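Local structure of periplasmic beta-glucosidase (6R5T) at residues A8-R13 / D316-K321; A12-A17 / L70-F75; R454-M459 / Q499-K504; A475-S480 / L493-S498; F700-S703 / H707-E710. The protein probably hydrolyses terminal, non-reducing beta-D-glucosyl residues of its substrates in the periplasm, releasing beta-D-glucose. The protein carries 1 engineered substitution. All blocks are in the same frame, centred on the assembly; numbering follows the deposited sequence.

Overall arrangement
The five contacts illustrate how interaction chemistry follows place in a fold. Contacts 1 and 2 adjoin each other at the outer edge of the N-terminal barrel domain, share A12 and R13, and rely mainly on apolar side chains in partly buried surroundings. Contacts 3 and 4 both use helix 497-508 of the family 3 C-terminal domain, yet they differ: contact 3 is a surface salt bridge, contact 4 a fully buried join of strand and loop, and their centres are only about 12 Å apart. Contact 5 stands apart in the fibronectin type III-like domain, its centre about 41 Å from that of contact 1, and it alone combines strand pairing with stacked rings.

Contact 1. Residues A8-R13 / D316-K321; sequences ASLMAR and DVLAAK
K321 NZ gives hydrogen bonds to P73 O, Q22 OE1 and G47 O, and the helix it anchors presents L318, one turn earlier, to L10 and M11. The two helices, 2-12 and 307-323, belong to the outer layer of the family 3 N-terminal domain, a TIM-barrel relative. Over three hundred residues separate them in sequence, so the contact brings the start of the chain against helix 307-323, the second helix after barrel strand 286-287.

The backbones stay well apart, M11 CA lying 8.8 Å from L318 CA, and side chains alone bridge the gap. L318 does so with one methyl. Its chi2 of -179° sets CD1 anti to CA, extending the side chain toward the other helix, and that methyl meets both partners. L10 CD2 touches L318 CD1 at 4.2 Å, an ordinary apolar approach, while L10 also rests on F327. M11 comes obliquely across the leucine and uses the middle of its chain: its sulfur SD lies 4.0 Å from L318 CD1. Beyond the sulfur, the bend at chi3 (65°) turns the end of the chain, and the side chain also packs on C314 and R315 of helix 307-323 itself.

K19 and Q22 of helix 16-22 close in beside M11 and L318, which makes this a three-helix meeting. The interface proper is hydrocarbon. Its tightest point is M11 CG against L318 CD1, at 3.5 Å.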
# COMPACT_ATOMS: atom_id res chain seq x y z
N ALA A 8 34.87 28.01 -17.65
CA ALA A 8 35.10 29.23 -16.83
C ALA A 8 35.29 30.43 -17.77
O ALA A 8 34.75 31.49 -17.45
CB ALA A 8 36.29 29.03 -15.93
N SER A 9 36.00 30.29 -18.88
CA SER A 9 36.25 31.40 -19.81
C SER A 9 34.91 31.79 -20.43
O SER A 9 34.58 33.00 -20.48
CB SER A 9 37.28 31.05 -20.87
OG SER A 9 37.30 32.02 -21.94
N LEU A 10 34.12 30.80 -20.86
CA LEU A 10 32.80 31.12 -21.45
C LEU A 10 31.91 31.79 -20.40
O LEU A 10 31.25 32.82 -20.72
CB LEU A 10 32.15 29.87 -22.03
CG LEU A 10 30.77 30.08 -22.64
CD1 LEU A 10 30.77 31.17 -23.69
CD2 LEU A 10 30.36 28.79 -23.32
N MET A 11 31.82 31.26 -19.18
CA MET A 11 30.92 31.86 -18.16
C MET A 11 31.37 33.28 -17.77
O MET A 11 30.49 34.05 -17.44
CB MET A 11 30.86 30.95 -16.93
CG MET A 11 30.02 29.77 -17.30
SD MET A 11 29.67 28.69 -15.94
CE MET A 11 28.67 29.74 -14.88
N ALA A 12 32.66 33.58 -17.83
CA ALA A 12 33.17 34.95 -17.54
C ALA A 12 32.66 35.93 -18.59
O ALA A 12 32.70 37.13 -18.33
CB ALA A 12 34.70 34.96 -17.45
N ARG A 13 32.20 35.46 -19.74
CA ARG A 13 31.68 36.34 -20.82
C ARG A 13 30.18 36.60 -20.65
O ARG A 13 29.61 37.45 -21.37
CB ARG A 13 31.92 35.70 -22.18
CG ARG A 13 33.36 35.31 -22.48
CD ARG A 13 33.51 34.72 -23.88
NE ARG A 13 33.15 35.74 -24.82
CZ ARG A 13 33.09 35.63 -26.14
NH1 ARG A 13 33.40 34.48 -26.70
NH2 ARG A 13 32.70 36.67 -26.85
N ASP A 316 26.56 23.41 -15.19
CA ASP A 316 26.13 22.03 -15.47
C ASP A 316 25.57 21.94 -16.89
O ASP A 316 25.83 20.92 -17.57
CB ASP A 316 25.16 21.55 -14.40
CG ASP A 316 25.75 21.33 -13.02
OD1 ASP A 316 26.99 21.36 -12.91
OD2 ASP A 316 24.94 21.17 -12.06
N VAL A 317 24.81 22.94 -17.35
CA VAL A 317 24.29 22.88 -18.73
C VAL A 317 25.46 22.93 -19.72
O VAL A 317 25.49 22.15 -20.68
CB VAL A 317 23.28 24.02 -18.97
CG1 VAL A 317 22.89 24.07 -20.44
CG2 VAL A 317 22.05 23.81 -18.08
N LEU A 318 26.40 23.87 -19.50
CA LEU A 318 27.51 24.07 -20.44
C LEU A 318 28.38 22.82 -20.46
O LEU A 318 28.82 22.41 -21.54
CB LEU A 318 28.31 25.31 -20.02
CG LEU A 318 27.56 26.64 -20.11
CD1 LEU A 318 28.50 27.75 -19.67
CD2 LEU A 318 27.00 26.91 -21.50
N ALA A 319 28.56 22.20 -19.32
CA ALA A 319 29.41 21.00 -19.24
C ALA A 319 28.74 19.85 -20.00
O ALA A 319 29.43 19.08 -20.64
CB ALA A 319 29.68 20.63 -17.82
N ALA A 320 27.42 19.72 -19.96
CA ALA A 320 26.73 18.68 -20.74
C ALA A 320 26.93 18.92 -22.23
O ALA A 320 27.22 17.98 -23.00
CB ALA A 320 25.27 18.65 -20.40
N LYS A 321 26.81 20.17 -22.67
CA LYS A 321 26.99 20.49 -24.10
C LYS A 321 28.44 20.21 -24.51
O LYS A 321 28.64 19.74 -25.64
CB LYS A 321 26.62 21.94 -24.29
CG LYS A 321 25.13 22.19 -24.09
CD LYS A 321 24.71 23.64 -24.26
CE LYS A 321 23.22 23.78 -24.17
NZ LYS A 321 22.74 25.14 -24.49

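Contact 2. Residues A12-A17 / L70-F75; sequences ARMSNA and LKIPLF
The guanidinium of R13 has L70 over one face: the methyl CD2 sits 3.6 Å above the plane and over its centre, with R13 CZ 3.7 Å from L70 CD2. A bend at chi3 (63°) brings the planar group round to meet the leucine obliquely, so a charged residue at the surface offers a methyl the flat face of its guanidinium, from which no N-H points out. Its backbone is tied to the same neighbourhood, since R13 O accepts from R69 NH2.

The other branch of the leucine serves M14. L70 CD1 presses on M14 CG at 3.4 Å, closer than carbons usually come. Further along the same methionine, M14 CE and I72 CD1 meet tip to tip at 3.7 Å, and M14 SD is 4.1 Å from I72 CD1.

Here the turn between helices 2-12 and 16-22 packs against the loop that leads from helix 55-65 into barrel strand 75-78 of the TIM-barrel-type domain. S15 is the N-cap of helix 16-22: its side chain caps a backbone nitrogen in the first turn while E18 OE2 accepts from S15 N, as in a capping box. M14, just ahead of that cap, also reaches C314 and L318 of helix 307-323, and I72 lies against K321.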
# COMPACT_ATOMS: atom_id res chain seq x y z
N ALA A 12 32.66 33.58 -17.83
CA ALA A 12 33.17 34.95 -17.54
C ALA A 12 32.66 35.93 -18.59
O ALA A 12 32.70 37.13 -18.33
CB ALA A 12 34.70 34.96 -17.45
N ARG A 13 32.20 35.46 -19.74
CA ARG A 13 31.68 36.34 -20.82
C ARG A 13 30.18 36.60 -20.65
O ARG A 13 29.61 37.45 -21.37
CB ARG A 13 31.92 35.70 -22.18
CG ARG A 13 33.36 35.31 -22.48
CD ARG A 13 33.51 34.72 -23.88
NE ARG A 13 33.15 35.74 -24.82
CZ ARG A 13 33.09 35.63 -26.14
NH1 ARG A 13 33.40 34.48 -26.70
NH2 ARG A 13 32.70 36.67 -26.85
N MET A 14 29.50 35.79 -19.83
CA MET A 14 28.02 35.72 -19.88
C MET A 14 27.39 36.66 -18.87
O MET A 14 27.78 36.69 -17.71
CB MET A 14 27.55 34.28 -19.64
CG MET A 14 27.97 33.39 -20.75
SD MET A 14 27.70 31.62 -20.34
CE MET A 14 25.91 31.56 -20.53
N SER A 15 26.37 37.37 -19.33
CA SER A 15 25.46 38.13 -18.45
C SER A 15 24.63 37.12 -17.66
O SER A 15 24.48 35.95 -18.13
CB SER A 15 24.53 39.04 -19.20
OG SER A 15 23.68 38.33 -20.06
N ASN A 16 24.01 37.59 -16.60
CA ASN A 16 23.04 36.70 -15.91
C ASN A 16 21.89 36.33 -16.83
O ASN A 16 21.42 35.17 -16.76
CB ASN A 16 22.56 37.29 -14.59
CG ASN A 16 23.47 36.92 -13.45
OD1 ASN A 16 24.47 36.21 -13.60
ND2 ASN A 16 23.13 37.41 -12.28
N ALA A 17 21.45 37.22 -17.71
CA ALA A 17 20.39 36.88 -18.67
C ALA A 17 20.81 35.66 -19.49
O ALA A 17 19.98 34.73 -19.78
CB ALA A 17 20.08 38.09 -19.51
N LEU A 70 26.51 35.02 -28.16
CA LEU A 70 27.56 34.01 -27.87
C LEU A 70 27.46 32.72 -28.70
O LEU A 70 28.43 31.97 -28.68
CB LEU A 70 27.55 33.69 -26.37
CG LEU A 70 27.99 34.83 -25.47
CD1 LEU A 70 27.83 34.47 -24.00
CD2 LEU A 70 29.43 35.21 -25.76
N LYS A 71 26.35 32.49 -29.39
CA LYS A 71 26.17 31.35 -30.31
C LYS A 71 26.35 30.03 -29.53
O LYS A 71 26.96 29.12 -30.06
CB LYS A 71 27.14 31.47 -31.50
CG LYS A 71 26.94 32.82 -32.21
CD LYS A 71 27.95 33.20 -33.24
CE LYS A 71 27.66 34.57 -33.81
NZ LYS A 71 27.90 35.63 -32.80
N ILE A 72 25.85 29.96 -28.30
CA ILE A 72 25.95 28.70 -27.51
C ILE A 72 24.96 27.73 -28.12
O ILE A 72 23.77 28.02 -28.19
CB ILE A 72 25.68 28.96 -26.02
CG1 ILE A 72 26.74 29.90 -25.40
CG2 ILE A 72 25.62 27.64 -25.27
CD1 ILE A 72 26.42 30.35 -24.03
N PRO A 73 25.41 26.53 -28.55
CA PRO A 73 24.53 25.58 -29.21
C PRO A 73 23.48 24.99 -28.25
O PRO A 73 23.70 24.95 -27.03
CB PRO A 73 25.42 24.44 -29.65
CG PRO A 73 26.53 24.49 -28.68
CD PRO A 73 26.77 25.98 -28.42
N LEU A 74 22.35 24.65 -28.83
CA LEU A 74 21.29 23.91 -28.09
C LEU A 74 21.74 22.47 -27.97
O LEU A 74 22.51 21.98 -28.81
CB LEU A 74 20.00 23.96 -28.91
CG LEU A 74 19.45 25.36 -29.10
CD1 LEU A 74 18.47 25.35 -30.25
CD2 LEU A 74 18.81 25.88 -27.84
N PHE A 75 21.17 21.78 -26.98
CA PHE A 75 21.00 20.32 -27.12
C PHE A 75 19.51 20.01 -27.32
O PHE A 75 18.62 20.79 -26.93
CB PHE A 75 21.67 19.53 -26.00
CG PHE A 75 20.99 19.56 -24.66
CD1 PHE A 75 19.85 18.83 -24.41
CD2 PHE A 75 21.55 20.25 -23.60
CE1 PHE A 75 19.28 18.82 -23.14
CE2 PHE A 75 20.98 20.27 -22.34
CZ PHE A 75 19.84 19.55 -22.11

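Contact 3. Residues R454-M459 / Q499-K504; sequences RSAEAM and QRRLLK
A fold in the glutamate and an extended arginine bring E457 and R501 together. E457 bends at chi2 (70°), which returns its carboxylate toward helix 497-508 although its CB points away from it. R501 is stretched from CG to NE and spans the gap between the helices.

The guanidinium meets the acid end-on, NH1 and NH2 both giving to a single oxygen. R501 NH2 to E457 OE1 is 3.0 Å with an N-H...O angle of 154°, while R501 NH1 to E457 OE1 is longer, at 3.2 Å, and more bent. OE1 lies in the guanidinium plane, but the two groups are turned 63° against each other, and both nitrogens approach OE1 from the same face of the carboxylate. This is therefore a bifurcated salt bridge rather than a two-oxygen clamp. A456 CB comes within 3.8 Å of R501 NH1.

The glutamate stands in the first turn of helix 456-468, whose N-cap, S455, accepts from A458 N through OG at 3.0 Å.

In the alpha/beta C-terminal domain this surface bridge spans two neighbouring helices: L502 and R501 also pack on L460 of helix 456-468, while L503 turns to A475 and V477 of strand 472-478.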
# COMPACT_ATOMS: atom_id res chain seq x y z
N ARG A 454 -20.44 -2.67 -33.54
CA ARG A 454 -21.44 -3.75 -33.29
C ARG A 454 -21.65 -3.99 -31.80
O ARG A 454 -20.78 -3.62 -30.98
CB ARG A 454 -21.05 -5.06 -33.95
CG ARG A 454 -21.06 -4.98 -35.47
CD ARG A 454 -20.44 -6.18 -36.05
NE ARG A 454 -19.01 -6.27 -35.85
CZ ARG A 454 -18.33 -7.39 -36.02
NH1 ARG A 454 -18.97 -8.47 -36.43
NH2 ARG A 454 -17.03 -7.44 -35.82
N SER A 455 -22.78 -4.59 -31.45
CA SER A 455 -23.06 -4.98 -30.05
C SER A 455 -21.99 -5.99 -29.59
O SER A 455 -21.46 -6.74 -30.42
CB SER A 455 -24.44 -5.55 -29.91
OG SER A 455 -24.48 -6.85 -30.46
N ALA A 456 -21.74 -6.06 -28.31
CA ALA A 456 -20.83 -7.09 -27.73
C ALA A 456 -21.30 -8.49 -28.15
O ALA A 456 -20.47 -9.35 -28.54
CB ALA A 456 -20.77 -6.97 -26.23
N GLU A 457 -22.61 -8.72 -28.14
CA GLU A 457 -23.18 -10.04 -28.51
C GLU A 457 -22.89 -10.38 -29.98
O GLU A 457 -22.56 -11.54 -30.27
CB GLU A 457 -24.70 -10.05 -28.28
CG GLU A 457 -25.08 -10.01 -26.81
CD GLU A 457 -24.83 -8.72 -26.03
OE1 GLU A 457 -24.69 -8.83 -24.78
OE2 GLU A 457 -24.72 -7.60 -26.66
N ALA A 458 -23.02 -9.43 -30.90
CA ALA A 458 -22.77 -9.69 -32.34
C ALA A 458 -21.29 -10.04 -32.54
O ALA A 458 -20.97 -10.95 -33.28
CB ALA A 458 -23.18 -8.51 -33.19
N MET A 459 -20.40 -9.31 -31.88
CA MET A 459 -18.95 -9.60 -31.98
C MET A 459 -18.65 -11.00 -31.43
O MET A 459 -17.86 -11.73 -32.06
CB MET A 459 -18.14 -8.55 -31.21
CG MET A 459 -18.04 -7.27 -32.00
SD MET A 459 -16.96 -6.02 -31.12
CE MET A 459 -18.06 -5.27 -29.97
N GLN A 499 -13.27 -8.78 -22.80
CA GLN A 499 -12.39 -9.83 -23.33
C GLN A 499 -12.51 -11.13 -22.51
O GLN A 499 -12.30 -12.20 -23.08
CB GLN A 499 -10.98 -9.28 -23.41
CG GLN A 499 -10.82 -8.13 -24.39
CD GLN A 499 -9.41 -7.62 -24.32
OE1 GLN A 499 -8.51 -8.40 -24.63
NE2 GLN A 499 -9.21 -6.37 -23.88
N ARG A 500 -12.70 -11.04 -21.19
CA ARG A 500 -12.86 -12.29 -20.38
C ARG A 500 -14.17 -12.98 -20.78
O ARG A 500 -14.19 -14.22 -20.82
CB ARG A 500 -12.85 -12.01 -18.88
CG ARG A 500 -11.49 -11.55 -18.41
CD ARG A 500 -11.29 -11.47 -16.90
NE ARG A 500 -11.96 -10.30 -16.43
CZ ARG A 500 -13.14 -10.29 -15.85
NH1 ARG A 500 -13.73 -11.43 -15.56
NH2 ARG A 500 -13.68 -9.14 -15.49
N ARG A 501 -15.19 -12.21 -21.11
CA ARG A 501 -16.47 -12.80 -21.60
C ARG A 501 -16.17 -13.57 -22.89
O ARG A 501 -16.68 -14.72 -23.07
CB ARG A 501 -17.47 -11.68 -21.84
CG ARG A 501 -18.84 -12.19 -22.22
CD ARG A 501 -19.77 -10.98 -22.32
NE ARG A 501 -21.09 -11.44 -22.73
CZ ARG A 501 -22.04 -10.64 -23.21
NH1 ARG A 501 -21.81 -9.36 -23.42
NH2 ARG A 501 -23.20 -11.17 -23.56
N LEU A 502 -15.41 -12.98 -23.79
CA LEU A 502 -14.94 -13.61 -25.06
C LEU A 502 -14.21 -14.92 -24.75
O LEU A 502 -14.48 -15.98 -25.36
CB LEU A 502 -14.08 -12.61 -25.85
CG LEU A 502 -13.34 -13.15 -27.06
CD1 LEU A 502 -14.35 -13.59 -28.12
CD2 LEU A 502 -12.40 -12.09 -27.60
N LEU A 503 -13.23 -14.86 -23.83
CA LEU A 503 -12.42 -16.06 -23.52
C LEU A 503 -13.33 -17.16 -22.96
O LEU A 503 -13.11 -18.31 -23.34
CB LEU A 503 -11.35 -15.70 -22.49
CG LEU A 503 -10.22 -14.79 -22.97
CD1 LEU A 503 -9.20 -14.64 -21.85
CD2 LEU A 503 -9.55 -15.28 -24.22
N LYS A 504 -14.28 -16.83 -22.10
CA LYS A 504 -15.15 -17.88 -21.49
C LYS A 504 -15.96 -18.53 -22.61
O LYS A 504 -16.13 -19.77 -22.63
CB LYS A 504 -16.04 -17.30 -20.41
CG LYS A 504 -15.29 -17.02 -19.11
CD LYS A 504 -16.07 -16.32 -18.03
CE LYS A 504 -15.12 -15.87 -16.93
NZ LYS A 504 -15.82 -15.54 -15.66

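Contact 4. Residues A475-S480 / L493-S498; sequences AVVGES and LRIPAS
V477 and G478, at the end of strand 472-478, face I495 and P496, which lead into helix 497-508. Together with strand 513-518 they form a beta-alpha-beta unit of the C-terminal domain, and the contact sits where the chain leaves the first strand and later enters the helix.

Following the strand, A475 is held to the parallel neighbour strand 513-518 by backbone bonds to V514 and V516. V477 then places CG2 against I495 CD1 at 4.2 Å, the two side chains crossing at a slant. With chi1 at -72°, the valine's CG2 stands between its backbone N and carbonyl carbon, while I495 carries CG1 beside its own N and reaches back with CD1. The isoleucine also touches L517 of strand 513-518 and L503 of the helix.

G478 brings the backbones closest, its CA 5.1 Å from I495 CA. At its phi of 137° and psi of -138° a CB would be jammed against the carbonyl O of V477, so the reason for glycine is local and does not lie in I495. I495 CG2 comes to 4.4 Å from G478 N, which gives its hydrogen bond to Q499 OE1. On the carbonyl side, P496 CD rests 3.4 Å from G478 O; the proline is the N-cap residue of the helix.

E479 follows, its OE2 in salt bridges with R521 and R490; R490 NH2 in turn holds R494 O, tying the two segments together.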
# COMPACT_ATOMS: atom_id res chain seq x y z
N ALA A 475 -6.09 -16.54 -29.16
CA ALA A 475 -6.82 -15.38 -28.64
C ALA A 475 -5.77 -14.33 -28.24
O ALA A 475 -4.90 -14.63 -27.41
CB ALA A 475 -7.68 -15.75 -27.48
N VAL A 476 -5.82 -13.17 -28.84
CA VAL A 476 -4.85 -12.08 -28.64
C VAL A 476 -5.60 -11.01 -27.83
O VAL A 476 -6.43 -10.28 -28.35
CB VAL A 476 -4.24 -11.53 -29.94
CG1 VAL A 476 -3.03 -10.66 -29.61
CG2 VAL A 476 -3.86 -12.64 -30.90
N VAL A 477 -5.30 -10.98 -26.55
CA VAL A 477 -6.12 -10.29 -25.55
C VAL A 477 -5.22 -9.59 -24.55
O VAL A 477 -4.01 -9.90 -24.46
CB VAL A 477 -7.05 -11.28 -24.84
CG1 VAL A 477 -8.15 -11.73 -25.77
CG2 VAL A 477 -6.30 -12.46 -24.23
N GLY A 478 -5.82 -8.67 -23.79
CA GLY A 478 -5.13 -8.04 -22.65
C GLY A 478 -5.41 -6.55 -22.65
O GLY A 478 -6.53 -6.13 -22.92
N GLU A 479 -4.40 -5.74 -22.39
CA GLU A 479 -4.55 -4.28 -22.24
C GLU A 479 -4.20 -3.59 -23.54
O GLU A 479 -3.33 -4.05 -24.27
CB GLU A 479 -3.62 -3.73 -21.14
CG GLU A 479 -3.85 -4.31 -19.77
CD GLU A 479 -2.86 -3.73 -18.75
OE1 GLU A 479 -1.67 -3.58 -19.09
OE2 GLU A 479 -3.31 -3.43 -17.59
N SER A 480 -4.86 -2.49 -23.84
CA SER A 480 -4.36 -1.52 -24.81
C SER A 480 -3.26 -0.69 -24.16
O SER A 480 -3.17 -0.63 -22.92
CB SER A 480 -5.49 -0.68 -25.37
OG SER A 480 -6.05 0.15 -24.37
N LEU A 493 -6.74 -5.72 -11.95
CA LEU A 493 -5.56 -6.21 -12.70
C LEU A 493 -5.96 -7.33 -13.67
O LEU A 493 -5.06 -7.89 -14.31
CB LEU A 493 -4.48 -6.72 -11.75
CG LEU A 493 -3.96 -5.66 -10.76
CD1 LEU A 493 -3.02 -6.37 -9.82
CD2 LEU A 493 -3.26 -4.51 -11.48
N ARG A 494 -7.24 -7.61 -13.82
CA ARG A 494 -7.66 -8.67 -14.76
C ARG A 494 -7.59 -8.19 -16.21
O ARG A 494 -7.55 -6.99 -16.52
CB ARG A 494 -9.08 -9.13 -14.44
CG ARG A 494 -9.19 -9.87 -13.13
CD ARG A 494 -10.61 -10.15 -12.71
NE ARG A 494 -11.34 -8.91 -12.56
CZ ARG A 494 -12.64 -8.81 -12.30
NH1 ARG A 494 -13.36 -9.89 -12.08
NH2 ARG A 494 -13.22 -7.62 -12.26
N ILE A 495 -7.64 -9.15 -17.11
CA ILE A 495 -7.98 -8.82 -18.50
C ILE A 495 -9.31 -8.09 -18.45
O ILE A 495 -10.21 -8.42 -17.69
CB ILE A 495 -8.02 -10.12 -19.31
CG1 ILE A 495 -6.65 -10.77 -19.45
CG2 ILE A 495 -8.68 -9.93 -20.65
CD1 ILE A 495 -6.63 -12.15 -20.10
N PRO A 496 -9.51 -7.07 -19.31
CA PRO A 496 -10.81 -6.39 -19.32
C PRO A 496 -12.00 -7.35 -19.48
O PRO A 496 -11.92 -8.33 -20.21
CB PRO A 496 -10.71 -5.44 -20.51
CG PRO A 496 -9.21 -5.16 -20.59
CD PRO A 496 -8.54 -6.46 -20.22
N ALA A 497 -13.11 -7.01 -18.83
CA ALA A 497 -14.29 -7.87 -18.74
C ALA A 497 -14.82 -8.25 -20.13
O ALA A 497 -15.25 -9.40 -20.30
CB ALA A 497 -15.37 -7.21 -17.93
N SER A 498 -14.82 -7.33 -21.08
CA SER A 498 -15.39 -7.63 -22.43
C SER A 498 -14.59 -8.80 -23.02
O SER A 498 -15.16 -9.69 -23.72
CB SER A 498 -15.38 -6.47 -23.35
OG SER A 498 -14.05 -5.95 -23.46

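Contact 5. Residues F700-S703 / H707-E710; sequences FYDS and HTAE
F700 and T708 form an antiparallel hydrogen-bonded pair in a short beta hairpin, with F700 N to T708 O and T708 N to F700 O both 2.9 Å, and Y701 and H707 follow as a non-hydrogen-bonded pair. H707 CA also sends its hydrogen to F700 O.

On one face of the hairpin, Y701 and H707 make an offset stack. Their centroids are 4.2 Å apart and their planes 25° from parallel, with H707 CD2 over the centre of the tyrosine ring, 3.5 Å from Y701 CE2. This is a partly exposed face.

The other face carries F700 and T708; E710, beyond the strand, reaches the ring's edge. A chi1 of 68° puts F700 CG between the backbone N and the carbonyl carbon, bringing the ring beneath T708 CG2 in a CH-pi contact, the methyl 4.2 Å from the centroid of F700 though displaced toward the rim. T708 CG2 is also 4.1 Å from D702 CB; D702 has its counter-charge in R706. E710 OE1 lies 3.6 Å from F700 CZ, with carboxylate and ring planes 84° apart.

The hairpin belongs to the fibronectin type III-like domain. Q202 of the N-terminal domain accepts from Y701 N, and S703 packs on V229 of the second subunit.

Chemically, the carboxylate oxygen meets the ring edge, where the hydrogens carry slight positive charge, an arrangement likely to be mildly attractive. E710 is not a direct ligand of the magnesium ion bound at D661 and V663, its side chain staying about 5 Å from the ion; its OE2 is hydrogen-bonded to S665 OG. The nearby cation would be expected to favour the charged carboxylate.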
# COMPACT_ATOMS: atom_id res chain seq x y z
N PHE A 700 24.07 -4.64 4.08
CA PHE A 700 22.77 -3.96 4.13
C PHE A 700 22.92 -2.72 4.99
O PHE A 700 23.84 -2.59 5.87
CB PHE A 700 21.70 -4.89 4.70
CG PHE A 700 21.87 -5.22 6.15
CD1 PHE A 700 22.80 -6.17 6.58
CD2 PHE A 700 21.10 -4.58 7.12
CE1 PHE A 700 22.97 -6.45 7.93
CE2 PHE A 700 21.25 -4.88 8.45
CZ PHE A 700 22.20 -5.80 8.87
N TYR A 701 21.98 -1.81 4.78
CA TYR A 701 21.84 -0.60 5.61
C TYR A 701 21.06 -0.92 6.86
O TYR A 701 19.87 -1.37 6.80
CB TYR A 701 21.18 0.54 4.84
CG TYR A 701 22.03 1.07 3.72
CD1 TYR A 701 23.04 1.98 3.98
CD2 TYR A 701 21.89 0.58 2.43
CE1 TYR A 701 23.85 2.44 2.95
CE2 TYR A 701 22.71 1.01 1.41
CZ TYR A 701 23.67 1.97 1.68
OH TYR A 701 24.46 2.43 0.66
N ASP A 702 21.66 -0.69 8.02
CA ASP A 702 20.95 -0.92 9.30
C ASP A 702 20.12 0.32 9.68
O ASP A 702 19.92 1.22 8.82
CB ASP A 702 21.94 -1.37 10.38
CG ASP A 702 22.82 -0.26 10.91
OD1 ASP A 702 22.62 0.90 10.53
OD2 ASP A 702 23.70 -0.58 11.76
N SER A 703 19.56 0.33 10.89
CA SER A 703 18.62 1.38 11.33
C SER A 703 19.31 2.75 11.31
O SER A 703 18.60 3.75 11.14
CB SER A 703 18.05 1.12 12.70
OG SER A 703 17.24 -0.02 12.68
N HIS A 707 26.29 0.80 6.54
CA HIS A 707 26.32 -0.24 5.49
C HIS A 707 27.23 -1.39 5.91
O HIS A 707 28.45 -1.26 5.68
CB HIS A 707 26.76 0.36 4.18
CG HIS A 707 26.36 -0.44 3.00
ND1 HIS A 707 27.24 -0.70 1.97
CD2 HIS A 707 25.20 -1.07 2.67
CE1 HIS A 707 26.64 -1.39 1.02
NE2 HIS A 707 25.37 -1.63 1.43
N THR A 708 26.64 -2.45 6.48
CA THR A 708 27.30 -3.46 7.35
C THR A 708 27.09 -4.85 6.75
O THR A 708 25.99 -5.11 6.23
CB THR A 708 26.80 -3.31 8.79
OG1 THR A 708 27.33 -4.33 9.63
CG2 THR A 708 25.29 -3.35 8.96
N ALA A 709 28.09 -5.73 6.80
CA ALA A 709 27.87 -7.18 6.67
C ALA A 709 28.21 -7.80 8.01
O ALA A 709 29.36 -7.61 8.47
CB ALA A 709 28.67 -7.78 5.56
N GLU A 710 27.27 -8.46 8.66
CA GLU A 710 27.47 -9.00 10.01
C GLU A 710 27.94 -10.44 9.92
O GLU A 710 27.44 -11.24 9.12
CB GLU A 710 26.19 -8.88 10.83
CG GLU A 710 25.72 -7.45 10.93
CD GLU A 710 24.35 -7.27 11.52
OE1 GLU A 710 23.49 -8.14 11.30
OE2 GLU A 710 24.16 -6.26 12.22